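PDB 5BN3: NEQ263 from Nanoarchaeum equitans Kin4-M, which forms, together with NeqA, the core complex of an unusual archaeal ATP synthase and is probably a nucleotide-binding subunit of it. Local coordinates for residues P136-E141 / D308-N313; T156-A161 / L207-Y212; D167-F172 / I189-S194; I173-N178 / Q386-Y391. All blocks are in the same frame, centred on the assembly; numbering follows the deposited sequence.

Contact 1. Residues P136-E141 / D308-N313; sequences PGLPME and DLHSKN. With SO4 (sulfate ion), chain X.
Leu138 lies over one face of the His310 imidazole: its CG sits 4.2 Å from the ring centroid in a CH-pi contact, and its CD1 comes within 3.9 Å of His310 CD2. Pro139 closes in obliquely, with CD 3.7 Å from His310 CE1. The histidine reaches both because its CG stands anti to the backbone N (chi1 -173°), which carries the ring off helix 307-311 toward the loop. Were Leu138 replaced by an alanine, that imidazole face would probably lose its apolar cover and the ring be freer to turn. The loop joins strand 131-134 to helix 140-151, the place of the P-loop in this nucleotide-binding fold, although it carries no lysine. Pro139 is the N-cap and also centres an inverse gamma turn, with Met140 N bonded to Leu138 O. Toward NE2 the contact is looser and wet: one water gives a hydrogen bond to Gly137 O (2.9 Å) and takes only a weak one from His310 NE2 (3.2 Å). At the start of helix 307-311 a sulfate, probably from the crystallisation liquor, accepts from Asp308 N at its O4 (2.8 Å), while Asp308 OD1 forms a salt bridge with Lys453 of the neighbouring alpha chain.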
loop_
_atom_site.group_PDB
_atom_site.type_symbol
_atom_site.label_atom_id
_atom_site.label_comp_id
_atom_site.label_asym_id
_atom_site.label_seq_id
_atom_site.Cartn_x
_atom_site.Cartn_y
_atom_site.Cartn_z
ATOM N N PRO B 136 13.822 6.645 -16.809
ATOM C CA PRO B 136 13.995 5.832 -18.018
ATOM C C PRO B 136 14.000 6.703 -19.272
ATOM O O PRO B 136 13.219 7.654 -19.351
ATOM C CB PRO B 136 12.747 4.946 -18.017
ATOM C CG PRO B 136 12.376 4.829 -16.579
ATOM C CD PRO B 136 12.713 6.164 -15.967
ATOM N N GLY B 137 14.881 6.403 -20.222
ATOM C CA GLY B 137 14.900 7.113 -21.490
ATOM C C GLY B 137 15.829 8.308 -21.612
ATOM O O GLY B 137 16.133 8.744 -22.723
ATOM N N LEU B 138 16.278 8.843 -20.481
ATOM C CA LEU B 138 17.116 10.043 -20.489
ATOM C C LEU B 138 18.589 9.709 -20.763
ATOM O O LEU B 138 19.044 8.608 -20.449
ATOM C CB LEU B 138 16.941 10.831 -19.181
ATOM C CG LEU B 138 15.894 11.950 -19.267
ATOM C CD1 LEU B 138 14.508 11.401 -19.579
ATOM C CD2 LEU B 138 15.854 12.781 -17.996
ATOM N N PRO B 139 19.336 10.659 -21.362
ATOM C CA PRO B 139 20.707 10.389 -21.821
ATOM C C PRO B 139 21.748 10.272 -20.707
ATOM O O PRO B 139 22.733 11.018 -20.708
ATOM C CB PRO B 139 21.023 11.608 -22.694
ATOM C CG PRO B 139 20.194 12.698 -22.111
ATOM C CD PRO B 139 18.914 12.035 -21.687
ATOM N N MET B 140 21.541 9.338 -19.786
ATOM C CA MET B 140 22.485 9.089 -18.703
ATOM C C MET B 140 23.817 8.554 -19.233
ATOM O O MET B 140 24.881 8.853 -18.683
ATOM C CB MET B 140 21.866 8.106 -17.707
ATOM C CG MET B 140 22.802 7.598 -16.627
ATOM S SD MET B 140 21.940 6.557 -15.427
ATOM C CE MET B 140 21.171 5.357 -16.513
ATOM N N GLU B 141 23.752 7.772 -20.306
ATOM C CA GLU B 141 24.949 7.180 -20.892
ATOM C C GLU B 141 25.851 8.238 -21.519
ATOM O O GLU B 141 27.067 8.210 -21.331
ATOM C CB GLU B 141 24.578 6.117 -21.930
ATOM C CG GLU B 141 23.720 4.978 -21.394
ATOM C CD GLU B 141 22.236 5.293 -21.424
ATOM O OE1 GLU B 141 21.863 6.394 -21.887
ATOM O OE2 GLU B 141 21.437 4.440 -20.984
ATOM N N ASP B 308 11.713 17.129 -17.080
ATOM C CA ASP B 308 11.287 18.468 -17.471
ATOM C C ASP B 308 12.323 19.162 -18.354
ATOM O O ASP B 308 11.983 19.717 -19.399
ATOM C CB ASP B 308 10.995 19.310 -16.227
ATOM C CG ASP B 308 10.550 20.718 -16.567
ATOM O OD1 ASP B 308 9.465 20.871 -17.167
ATOM O OD2 ASP B 308 11.277 21.674 -16.226
ATOM N N LEU B 309 13.584 19.123 -17.933
ATOM C CA LEU B 309 14.668 19.720 -18.713
ATOM C C LEU B 309 14.848 19.003 -20.045
ATOM O O LEU B 309 15.098 19.636 -21.068
ATOM C CB LEU B 309 15.983 19.709 -17.928
ATOM C CG LEU B 309 16.089 20.675 -16.747
ATOM C CD1 LEU B 309 17.493 20.669 -16.172
ATOM C CD2 LEU B 309 15.706 22.076 -17.176
ATOM N N HIS B 310 14.713 17.681 -20.030
ATOM C CA HIS B 310 14.818 16.889 -21.247
ATOM C C HIS B 310 13.741 17.298 -22.251
ATOM O O HIS B 310 14.012 17.440 -23.443
ATOM C CB HIS B 310 14.691 15.403 -20.915
ATOM C CG HIS B 310 14.950 14.497 -22.078
ATOM N ND1 HIS B 310 16.180 14.408 -22.695
ATOM C CD2 HIS B 310 14.139 13.627 -22.725
ATOM C CE1 HIS B 310 16.113 13.528 -23.675
ATOM N NE2 HIS B 310 14.887 13.039 -23.718
ATOM N N SER B 311 12.522 17.497 -21.760
ATOM C CA SER B 311 11.406 17.905 -22.613
ATOM C C SER B 311 11.593 19.310 -23.183
ATOM O O SER B 311 10.967 19.667 -24.181
ATOM C CB SER B 311 10.086 17.832 -21.843
ATOM O OG SER B 311 9.711 16.489 -21.598
ATOM N N LYS B 312 12.449 20.103 -22.542
ATOM C CA LYS B 312 12.764 21.446 -23.021
ATOM C C LYS B 312 13.968 21.426 -23.953
ATOM O O LYS B 312 14.519 22.478 -24.281
ATOM C CB LYS B 312 13.049 22.379 -21.842
ATOM C CG LYS B 312 11.866 22.617 -20.919
ATOM C CD LYS B 312 12.298 23.390 -19.681
ATOM C CE LYS B 312 11.115 23.741 -18.795
ATOM N NZ LYS B 312 11.548 24.459 -17.563
ATOM N N ASN B 313 14.368 20.225 -24.366
ATOM C CA ASN B 313 15.545 20.029 -25.214
ATOM C C ASN B 313 16.825 20.554 -24.563
ATOM O O ASN B 313 17.677 21.144 -25.229
ATOM C CB ASN B 313 15.338 20.657 -26.600
ATOM C CG ASN B 313 16.259 20.073 -27.654
ATOM O OD1 ASN B 313 16.622 18.897 -27.602
ATOM N ND2 ASN B 313 16.641 20.898 -28.622
HETATM S S SO4 X . 11.081 16.953 -13.058
HETATM O O1 SO4 X . 12.379 17.598 -12.923
HETATM O O2 SO4 X . 10.038 17.882 -12.642
HETATM O O3 SO4 X . 11.051 15.749 -12.237
HETATM O O4 SO4 X . 10.876 16.573 -14.449
HETATM O O HOH W 1 15.858 10.341 -25.072
#

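Contact 2. Residues T156-A161 / L207-Y212; sequences TIIFAA and LTLAEY
Ile158 drives its CD1 methyl against the backbone of helix 196-215, overlapping Ala210 from CA (3.7 Å from that CD1) to the methyl group. From Ile158 CD1 to Ala210 CB is 3.8 Å, and the small alanine side chain is consistent with so close an approach. The isoleucine gets its reach from an extended branch: CG1 is anti to the carbonyl carbon (chi1 -60°) and CD1 is fully outstretched beyond it (chi2 180°). On the flank, Leu209 brings one branch to the same methyl, CD2 lying 3.7 Å from Ile158 CD1. One methyl thus touches two consecutive helix residues; between side chains the contact is apolar, and it is buried. Leu209 continues onto Ala186 and Phe188 of strand 185-190, and Ala210 onto Val223 of strand 220-226, while Ala206, one turn earlier in the helix, also meets Ile158. Side chains alternate along the strand, so Ile157 and Phe159 serve the opposite face of the sheet, where Phe159 stacks on Phe172 of helix 166-178. On the helix, Glu211, whose CB points away from the strand, forms a salt bridge with Arg265. Strand 156-162 lies between strands 185-190 and 220-226, and helix 196-215 passes over it in connecting those two: a beta-alpha-beta crossover on the parallel sheet of the P-loop NTPase fold.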
loop_
_atom_site.group_PDB
_atom_site.type_symbol
_atom_site.label_atom_id
_atom_site.label_comp_id
_atom_site.label_asym_id
_atom_site.label_seq_id
_atom_site.Cartn_x
_atom_site.Cartn_y
_atom_site.Cartn_z
ATOM N N THR B 156 43.316 4.896 -15.946
ATOM C CA THR B 156 42.687 3.673 -16.427
ATOM C C THR B 156 41.184 3.761 -16.172
ATOM O O THR B 156 40.754 4.112 -15.071
ATOM C CB THR B 156 43.244 2.434 -15.699
ATOM O OG1 THR B 156 44.660 2.346 -15.908
ATOM C CG2 THR B 156 42.584 1.169 -16.216
ATOM N N ILE B 157 40.385 3.460 -17.190
ATOM C CA ILE B 157 38.936 3.412 -17.024
ATOM C C ILE B 157 38.481 1.964 -16.910
ATOM O O ILE B 157 38.821 1.134 -17.750
ATOM C CB ILE B 157 38.209 4.072 -18.211
ATOM C CG1 ILE B 157 38.571 5.556 -18.294
ATOM C CG2 ILE B 157 36.703 3.920 -18.072
ATOM C CD1 ILE B 157 37.964 6.265 -19.485
ATOM N N ILE B 158 37.720 1.656 -15.867
ATOM C CA ILE B 158 37.108 0.337 -15.754
ATOM C C ILE B 158 35.594 0.468 -15.872
ATOM O O ILE B 158 34.960 1.202 -15.110
ATOM C CB ILE B 158 37.498 -0.368 -14.442
ATOM C CG1 ILE B 158 39.017 -0.549 -14.386
ATOM C CG2 ILE B 158 36.803 -1.717 -14.330
ATOM C CD1 ILE B 158 39.513 -1.232 -13.133
ATOM N N PHE B 159 35.025 -0.238 -16.843
ATOM C CA PHE B 159 33.596 -0.174 -17.118
ATOM C C PHE B 159 32.929 -1.498 -16.777
ATOM O O PHE B 159 33.265 -2.537 -17.348
ATOM C CB PHE B 159 33.367 0.176 -18.591
ATOM C CG PHE B 159 31.925 0.145 -19.013
ATOM C CD1 PHE B 159 30.952 0.801 -18.273
ATOM C CD2 PHE B 159 31.546 -0.519 -20.169
ATOM C CE1 PHE B 159 29.627 0.778 -18.671
ATOM C CE2 PHE B 159 30.225 -0.545 -20.574
ATOM C CZ PHE B 159 29.262 0.106 -19.821
ATOM N N ALA B 160 31.994 -1.460 -15.832
ATOM C CA ALA B 160 31.218 -2.642 -15.481
ATOM C C ALA B 160 29.805 -2.527 -16.033
ATOM O O ALA B 160 29.017 -1.698 -15.572
ATOM C CB ALA B 160 31.181 -2.830 -13.981
ATOM N N ALA B 161 29.491 -3.360 -17.020
ATOM C CA ALA B 161 28.153 -3.390 -17.603
ATOM C C ALA B 161 27.340 -4.519 -16.983
ATOM O O ALA B 161 27.611 -5.696 -17.227
ATOM C CB ALA B 161 28.237 -3.558 -19.104
ATOM N N LEU B 207 35.937 -4.108 -9.486
ATOM C CA LEU B 207 36.489 -3.385 -8.344
ATOM C C LEU B 207 37.706 -4.079 -7.730
ATOM O O LEU B 207 38.573 -3.423 -7.152
ATOM C CB LEU B 207 35.409 -3.150 -7.285
ATOM C CG LEU B 207 34.390 -2.071 -7.655
ATOM C CD1 LEU B 207 33.220 -2.083 -6.696
ATOM C CD2 LEU B 207 35.059 -0.715 -7.645
ATOM N N THR B 208 37.770 -5.404 -7.848
ATOM C CA THR B 208 38.959 -6.136 -7.423
ATOM C C THR B 208 40.151 -5.703 -8.273
ATOM O O THR B 208 41.246 -5.482 -7.755
ATOM C CB THR B 208 38.760 -7.660 -7.531
ATOM O OG1 THR B 208 37.732 -8.071 -6.623
ATOM C CG2 THR B 208 40.047 -8.394 -7.190
ATOM N N LEU B 209 39.930 -5.568 -9.577
ATOM C CA LEU B 209 40.965 -5.059 -10.472
ATOM C C LEU B 209 41.293 -3.608 -10.140
ATOM O O LEU B 209 42.456 -3.213 -10.137
ATOM C CB LEU B 209 40.524 -5.168 -11.934
ATOM C CG LEU B 209 41.493 -4.533 -12.937
ATOM C CD1 LEU B 209 42.819 -5.274 -12.933
ATOM C CD2 LEU B 209 40.912 -4.489 -14.342
ATOM N N ALA B 210 40.260 -2.821 -9.854
ATOM C CA ALA B 210 40.441 -1.405 -9.551
ATOM C C ALA B 210 41.292 -1.190 -8.303
ATOM O O ALA B 210 42.157 -0.314 -8.278
ATOM C CB ALA B 210 39.096 -0.728 -9.395
ATOM N N GLU B 211 41.036 -1.985 -7.268
ATOM C CA GLU B 211 41.792 -1.893 -6.020
ATOM C C GLU B 211 43.244 -2.310 -6.222
ATOM O O GLU B 211 44.146 -1.763 -5.589
ATOM C CB GLU B 211 41.152 -2.761 -4.935
ATOM C CG GLU B 211 39.852 -2.211 -4.370
ATOM C CD GLU B 211 39.184 -3.182 -3.420
ATOM O OE1 GLU B 211 39.487 -4.394 -3.496
ATOM O OE2 GLU B 211 38.360 -2.738 -2.594
ATOM N N TYR B 212 43.463 -3.291 -7.091
ATOM C CA TYR B 212 44.813 -3.730 -7.420
ATOM C C TYR B 212 45.569 -2.619 -8.138
ATOM O O TYR B 212 46.687 -2.275 -7.765
ATOM C CB TYR B 212 44.773 -4.991 -8.292
ATOM C CG TYR B 212 46.126 -5.398 -8.832
ATOM C CD1 TYR B 212 47.043 -6.063 -8.030
ATOM C CD2 TYR B 212 46.484 -5.119 -10.144
ATOM C CE1 TYR B 212 48.280 -6.435 -8.518
ATOM C CE2 TYR B 212 47.721 -5.486 -10.641
ATOM C CZ TYR B 212 48.612 -6.145 -9.823
ATOM O OH TYR B 212 49.842 -6.514 -10.313
#

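Contact 3. Residues D167-F172 / I189-S194; sequences DIYKMF and ISKADS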
loop_
_atom_site.group_PDB
_atom_site.type_symbol
_atom_site.label_atom_id
_atom_site.label_comp_id
_atom_site.label_asym_id
_atom_site.label_seq_id
_atom_site.Cartn_x
_atom_site.Cartn_y
_atom_site.Cartn_z
ATOM N N ASP B 167 22.888 -2.605 -27.190
ATOM C CA ASP B 167 22.900 -1.214 -27.646
ATOM C C ASP B 167 23.624 -0.300 -26.665
ATOM O O ASP B 167 24.319 0.634 -27.066
ATOM C CB ASP B 167 21.466 -0.712 -27.815
ATOM C CG ASP B 167 20.797 -1.254 -29.054
ATOM O OD1 ASP B 167 21.379 -2.140 -29.715
ATOM O OD2 ASP B 167 19.677 -0.797 -29.356
ATOM N N ILE B 168 23.452 -0.574 -25.377
ATOM C CA ILE B 168 24.035 0.259 -24.333
ATOM C C ILE B 168 25.542 0.031 -24.173
ATOM O O ILE B 168 26.326 0.978 -24.273
ATOM C CB ILE B 168 23.307 0.070 -22.982
ATOM C CG1 ILE B 168 21.813 0.383 -23.131
ATOM C CG2 ILE B 168 23.928 0.947 -21.913
ATOM C CD1 ILE B 168 21.524 1.751 -23.729
ATOM N N TYR B 169 25.959 -1.214 -23.944
ATOM C CA TYR B 169 27.388 -1.469 -23.749
ATOM C C TYR B 169 28.231 -1.275 -25.014
ATOM O O TYR B 169 29.419 -0.967 -24.925
ATOM C CB TYR B 169 27.672 -2.815 -23.046
ATOM C CG TYR B 169 27.306 -4.088 -23.785
ATOM C CD1 TYR B 169 28.023 -4.508 -24.900
ATOM C CD2 TYR B 169 26.289 -4.910 -23.318
ATOM C CE1 TYR B 169 27.706 -5.682 -25.552
ATOM C CE2 TYR B 169 25.969 -6.088 -23.961
ATOM C CZ TYR B 169 26.679 -6.466 -25.077
ATOM O OH TYR B 169 26.366 -7.637 -25.727
ATOM N N LYS B 170 27.617 -1.429 -26.184
ATOM C CA LYS B 170 28.317 -1.143 -27.434
ATOM C C LYS B 170 28.474 0.359 -27.650
ATOM O O LYS B 170 29.421 0.798 -28.299
ATOM C CB LYS B 170 27.613 -1.795 -28.629
ATOM C CG LYS B 170 27.665 -3.314 -28.612
ATOM C CD LYS B 170 27.881 -3.888 -30.003
ATOM C CE LYS B 170 28.250 -5.364 -29.925
ATOM N NZ LYS B 170 28.870 -5.863 -31.185
ATOM N N MET B 171 27.546 1.142 -27.106
ATOM C CA MET B 171 27.648 2.599 -27.149
ATOM C C MET B 171 28.892 3.067 -26.399
ATOM O O MET B 171 29.596 3.973 -26.847
ATOM C CB MET B 171 26.398 3.244 -26.542
ATOM C CG MET B 171 26.439 4.761 -26.497
ATOM S SD MET B 171 25.164 5.480 -25.441
ATOM C CE MET B 171 23.690 4.708 -26.107
ATOM N N PHE B 172 29.159 2.436 -25.259
ATOM C CA PHE B 172 30.349 2.735 -24.469
ATOM C C PHE B 172 31.619 2.306 -25.195
ATOM O O PHE B 172 32.545 3.100 -25.359
ATOM C CB PHE B 172 30.277 2.032 -23.111
ATOM C CG PHE B 172 29.434 2.751 -22.096
ATOM C CD1 PHE B 172 28.054 2.618 -22.098
ATOM C CD2 PHE B 172 30.027 3.549 -21.130
ATOM C CE1 PHE B 172 27.280 3.276 -21.159
ATOM C CE2 PHE B 172 29.259 4.210 -20.189
ATOM C CZ PHE B 172 27.884 4.073 -20.204
ATOM N N ILE B 189 31.455 -7.285 -18.837
ATOM C CA ILE B 189 30.080 -7.305 -19.325
ATOM C C ILE B 189 29.332 -8.572 -18.924
ATOM O O ILE B 189 29.768 -9.680 -19.232
ATOM C CB ILE B 189 30.045 -7.190 -20.866
ATOM C CG1 ILE B 189 30.699 -5.881 -21.320
ATOM C CG2 ILE B 189 28.617 -7.278 -21.384
ATOM C CD1 ILE B 189 30.965 -5.810 -22.809
ATOM N N SER B 190 28.208 -8.407 -18.232
ATOM C CA SER B 190 27.259 -9.503 -18.058
ATOM C C SER B 190 25.991 -9.160 -18.831
ATOM O O SER B 190 25.405 -8.094 -18.626
ATOM C CB SER B 190 26.945 -9.746 -16.580
ATOM O OG SER B 190 26.509 -8.563 -15.937
ATOM N N LYS B 191 25.579 -10.052 -19.728
ATOM C CA LYS B 191 24.411 -9.802 -20.572
ATOM C C LYS B 191 23.106 -9.816 -19.780
ATOM O O LYS B 191 23.037 -10.384 -18.691
ATOM C CB LYS B 191 24.353 -10.815 -21.721
ATOM C CG LYS B 191 25.584 -10.790 -22.618
ATOM C CD LYS B 191 25.483 -11.804 -23.748
ATOM C CE LYS B 191 26.769 -11.850 -24.560
ATOM N NZ LYS B 191 27.131 -10.519 -25.118
ATOM N N ALA B 192 22.073 -9.188 -20.337
ATOM C CA ALA B 192 20.780 -9.064 -19.663
ATOM C C ALA B 192 20.138 -10.410 -19.327
ATOM O O ALA B 192 19.416 -10.526 -18.334
ATOM C CB ALA B 192 19.833 -8.219 -20.498
ATOM N N ASP B 193 20.395 -11.420 -20.153
ATOM C CA ASP B 193 19.795 -12.737 -19.945
ATOM C C ASP B 193 20.753 -13.733 -19.286
ATOM O O ASP B 193 20.515 -14.941 -19.308
ATOM C CB ASP B 193 19.263 -13.305 -21.266
ATOM C CG ASP B 193 20.364 -13.574 -22.275
ATOM O OD1 ASP B 193 21.457 -12.983 -22.148
ATOM O OD2 ASP B 193 20.135 -14.378 -23.204
ATOM N N SER B 194 21.825 -13.222 -18.688
ATOM C CA SER B 194 22.817 -14.074 -18.037
ATOM C C SER B 194 22.363 -14.540 -16.654
ATOM O O SER B 194 21.385 -14.028 -16.104
ATOM C CB SER B 194 24.162 -13.351 -17.935
ATOM O OG SER B 194 24.066 -12.203 -17.112
#
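Tyr169 and Ile189 make up most of this contact, and Lys191 adds a smaller, exposed share. The two larger side chains, Tyr169 and Ile189, cross at about a right angle. Ile189 CG2 sits over one ring face, 4.0 Å from the Tyr169 centroid and 17° off the normal, a CH-pi contact displaced toward the CD2-CE2 side. The second branch of the isoleucine reaches farther across the ring, with Ile189 CD1 3.8 Å from Tyr169 CD1, so both methyls lie against the same ring face, CG2 over the CD2-CE2 side and CD1 over the CD1 side. To lie this way the tyrosine takes a first torsion that is uncommon in helices, CG placed between the backbone N and the carbonyl carbon (chi1 66°). Both residues also pack on Ala161 of strand 156-162, which meets the tyrosine at its CB.

The phenol end is the polar one. Lys191 runs out extended and then bends at its last torsion (chi4 -57°), bringing NZ obliquely to Tyr169 OH at 3.0 Å; it donates there, but the bond is weak. Lys191 itself starts a type I turn whose closure is doubled, since its carbonyl O accepts from both Ser194 N (3.1 Å) and Ser194 OG (2.6 Å), the hydroxyl approaching in the carbonyl plane. The turn skirts the subunit interface, where Ala192 packs on Ala354 of the neighbouring alpha chain. In the fold, Tyr169 and Ile189 join the helix and second strand of the beta-alpha-beta unit made by strand 156-162, helix 166-178 and strand 185-190.

Contact 4. Residues I173-N178 / Q386-Y391; sequences IDEFIN and QDYYEY
A type I beta turn, Asp387 to Glu390, in the loop between helices 367-384 and 394-408 directs Tyr388 toward Glu175 of helix 166-178. The one polar link is weak: Tyr388 OH lies 2.9 Å from Glu175 OE2. The two side chains approach from opposite directions, with carboxylate and ring planes 30° apart. Glu175 leaves the helix with CG anti to the backbone N (chi1 176°) and then bends at chi2 (82°), which turns the carboxylate to the phenol. Tyr389 passes alongside, CE1 standing 4.4 Å from Glu175 OE2, and has Tyr388 CD2 over one face of its own ring. With Glu175 cut back to an alanine, the Tyr388 hydroxyl would probably lose this partner, and Arg149 its distant carboxylate. The turn is well braced: an Asx turn takes Tyr389 N to Asp387 OD1 (2.6 Å), and Gln386 NE2 donates to Glu390 O (2.8 Å). Beside the contact runs helix 140-151, whose Arg149 makes a cation-pi contact with Tyr388, donates to its carbonyl O and forms a long, weak ion pair with Glu175. Nucleotide-binding and C-terminal regions meet in this small surface contact, and Ile173, from the helix of Glu175, packs on Ile187 and Ile189 of strand 185-190.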
loop_
_atom_site.group_PDB
_atom_site.type_symbol
_atom_site.label_atom_id
_atom_site.label_comp_id
_atom_site.label_asym_id
_atom_site.label_seq_id
_atom_site.Cartn_x
_atom_site.Cartn_y
_atom_site.Cartn_z
ATOM N N ILE B 173 31.656 1.040 -25.606
ATOM C CA ILE B 173 32.806 0.471 -26.308
ATOM C C ILE B 173 33.190 1.289 -27.542
ATOM O O ILE B 173 34.365 1.600 -27.751
ATOM C CB ILE B 173 32.533 -0.997 -26.722
ATOM C CG1 ILE B 173 32.454 -1.897 -25.484
ATOM C CG2 ILE B 173 33.609 -1.510 -27.664
ATOM C CD1 ILE B 173 32.096 -3.340 -25.794
ATOM N N ASP B 174 32.195 1.641 -28.350
ATOM C CA ASP B 174 32.436 2.405 -29.572
ATOM C C ASP B 174 32.979 3.813 -29.306
ATOM O O ASP B 174 33.824 4.301 -30.052
ATOM C CB ASP B 174 31.166 2.464 -30.431
ATOM C CG ASP B 174 30.793 1.112 -31.023
ATOM O OD1 ASP B 174 31.609 0.169 -30.933
ATOM O OD2 ASP B 174 29.686 0.999 -31.590
ATOM N N GLU B 175 32.497 4.460 -28.248
ATOM C CA GLU B 175 32.982 5.792 -27.882
ATOM C C GLU B 175 34.410 5.729 -27.345
ATOM O O GLU B 175 35.233 6.595 -27.645
ATOM C CB GLU B 175 32.048 6.446 -26.853
ATOM C CG GLU B 175 32.513 7.802 -26.325
ATOM C CD GLU B 175 32.183 8.964 -27.253
ATOM O OE1 GLU B 175 31.854 8.721 -28.433
ATOM O OE2 GLU B 175 32.252 10.127 -26.797
ATOM N N PHE B 176 34.704 4.694 -26.560
ATOM C CA PHE B 176 36.057 4.488 -26.046
ATOM C C PHE B 176 37.036 4.230 -27.188
ATOM O O PHE B 176 38.191 4.651 -27.135
ATOM C CB PHE B 176 36.086 3.327 -25.046
ATOM C CG PHE B 176 35.472 3.659 -23.712
ATOM C CD1 PHE B 176 35.357 4.977 -23.294
ATOM C CD2 PHE B 176 35.013 2.652 -22.874
ATOM C CE1 PHE B 176 34.796 5.285 -22.066
ATOM C CE2 PHE B 176 34.450 2.953 -21.646
ATOM C CZ PHE B 176 34.342 4.272 -21.241
ATOM N N ILE B 177 36.559 3.539 -28.219
ATOM C CA ILE B 177 37.360 3.261 -29.405
ATOM C C ILE B 177 37.587 4.531 -30.231
ATOM O O ILE B 177 38.710 4.816 -30.647
ATOM C CB ILE B 177 36.706 2.154 -30.271
ATOM C CG1 ILE B 177 36.853 0.793 -29.580
ATOM C CG2 ILE B 177 37.326 2.100 -31.659
ATOM C CD1 ILE B 177 36.115 -0.338 -30.266
ATOM N N ASN B 178 36.523 5.296 -30.452
ATOM C CA ASN B 178 36.615 6.519 -31.247
ATOM C C ASN B 178 37.414 7.634 -30.571
ATOM O O ASN B 178 37.987 8.485 -31.248
ATOM C CB ASN B 178 35.218 7.021 -31.624
ATOM C CG ASN B 178 34.460 6.037 -32.495
ATOM O OD1 ASN B 178 35.054 5.173 -33.145
ATOM N ND2 ASN B 178 33.138 6.164 -32.516
ATOM N N GLN B 386 24.372 22.625 -22.909
ATOM C CA GLN B 386 25.762 22.539 -23.342
ATOM C C GLN B 386 25.921 21.338 -24.269
ATOM O O GLN B 386 25.302 20.298 -24.047
ATOM C CB GLN B 386 26.670 22.398 -22.115
ATOM C CG GLN B 386 28.129 22.110 -22.420
ATOM C CD GLN B 386 28.959 21.928 -21.164
ATOM O OE1 GLN B 386 28.570 22.365 -20.078
ATOM N NE2 GLN B 386 30.106 21.278 -21.306
ATOM N N ASP B 387 26.743 21.474 -25.305
ATOM C CA ASP B 387 26.914 20.390 -26.270
ATOM C C ASP B 387 27.659 19.189 -25.682
ATOM O O ASP B 387 28.499 19.334 -24.791
ATOM C CB ASP B 387 27.634 20.884 -27.527
ATOM C CG ASP B 387 27.603 19.868 -28.652
ATOM O OD1 ASP B 387 28.528 19.030 -28.727
ATOM O OD2 ASP B 387 26.648 19.898 -29.457
ATOM N N TYR B 388 27.336 18.005 -26.195
ATOM C CA TYR B 388 27.971 16.756 -25.784
ATOM C C TYR B 388 29.478 16.770 -26.041
ATOM O O TYR B 388 30.241 16.080 -25.362
ATOM C CB TYR B 388 27.303 15.595 -26.529
ATOM C CG TYR B 388 27.931 14.237 -26.320
ATOM C CD1 TYR B 388 28.055 13.692 -25.053
ATOM C CD2 TYR B 388 28.364 13.483 -27.400
ATOM C CE1 TYR B 388 28.618 12.443 -24.866
ATOM C CE2 TYR B 388 28.925 12.235 -27.222
ATOM C CZ TYR B 388 29.049 11.719 -25.954
ATOM O OH TYR B 388 29.608 10.477 -25.769
ATOM N N TYR B 389 29.904 17.566 -27.017
ATOM C CA TYR B 389 31.319 17.650 -27.367
ATOM C C TYR B 389 31.954 18.962 -26.923
ATOM O O TYR B 389 33.059 19.301 -27.347
ATOM C CB TYR B 389 31.505 17.451 -28.872
ATOM C CG TYR B 389 31.119 16.071 -29.336
ATOM C CD1 TYR B 389 31.829 14.960 -28.914
ATOM C CD2 TYR B 389 30.048 15.879 -30.195
ATOM C CE1 TYR B 389 31.482 13.699 -29.328
ATOM C CE2 TYR B 389 29.696 14.616 -30.620
ATOM C CZ TYR B 389 30.418 13.530 -30.183
ATOM O OH TYR B 389 30.077 12.266 -30.598
ATOM N N GLU B 390 31.258 19.693 -26.061
ATOM C CA GLU B 390 31.746 20.982 -25.584
ATOM C C GLU B 390 32.414 20.863 -24.219
ATOM O O GLU B 390 31.863 20.249 -23.299
ATOM C CB GLU B 390 30.598 21.994 -25.511
ATOM C CG GLU B 390 31.006 23.356 -24.969
ATOM C CD GLU B 390 29.877 24.368 -25.010
ATOM O OE1 GLU B 390 28.746 23.989 -25.386
ATOM O OE2 GLU B 390 30.118 25.544 -24.664
ATOM N N TYR B 391 33.603 21.445 -24.095
ATOM C CA TYR B 391 34.306 21.512 -22.820
ATOM C C TYR B 391 34.371 22.959 -22.352
ATOM O O TYR B 391 34.865 23.831 -23.069
ATOM C CB TYR B 391 35.727 20.947 -22.949
ATOM C CG TYR B 391 36.489 20.913 -21.642
ATOM C CD1 TYR B 391 37.146 22.042 -21.162
ATOM C CD2 TYR B 391 36.555 19.752 -20.890
ATOM C CE1 TYR B 391 37.836 22.012 -19.967
ATOM C CE2 TYR B 391 37.246 19.712 -19.697
ATOM C CZ TYR B 391 37.881 20.842 -19.240
ATOM O OH TYR B 391 38.567 20.798 -18.049
#

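In the fold
Contacts 2 and 3 share one parallel sheet: their strands 156-162 and 185-190 are neighbours in it, with helix 196-215 on one face and helix 166-178 on the other, and the contact centres are about 16 Å apart. Helix 166-178 serves contacts 3 and 4, which touch where Ile189 packs on Ile173. Contact 1, about 21 Å from contact 3 between centres, touches it through Glu141, which packs on Ile168, Met171 and Phe172. Along the chain, contact 3 falls within the span of contact 2, contact 2 within that of contact 1; contact 4 crosses all three, its second segment coming last. Contacts 1 to 3 knit the nucleotide-binding domain, and contact 4 marks where the C-terminal region meets it.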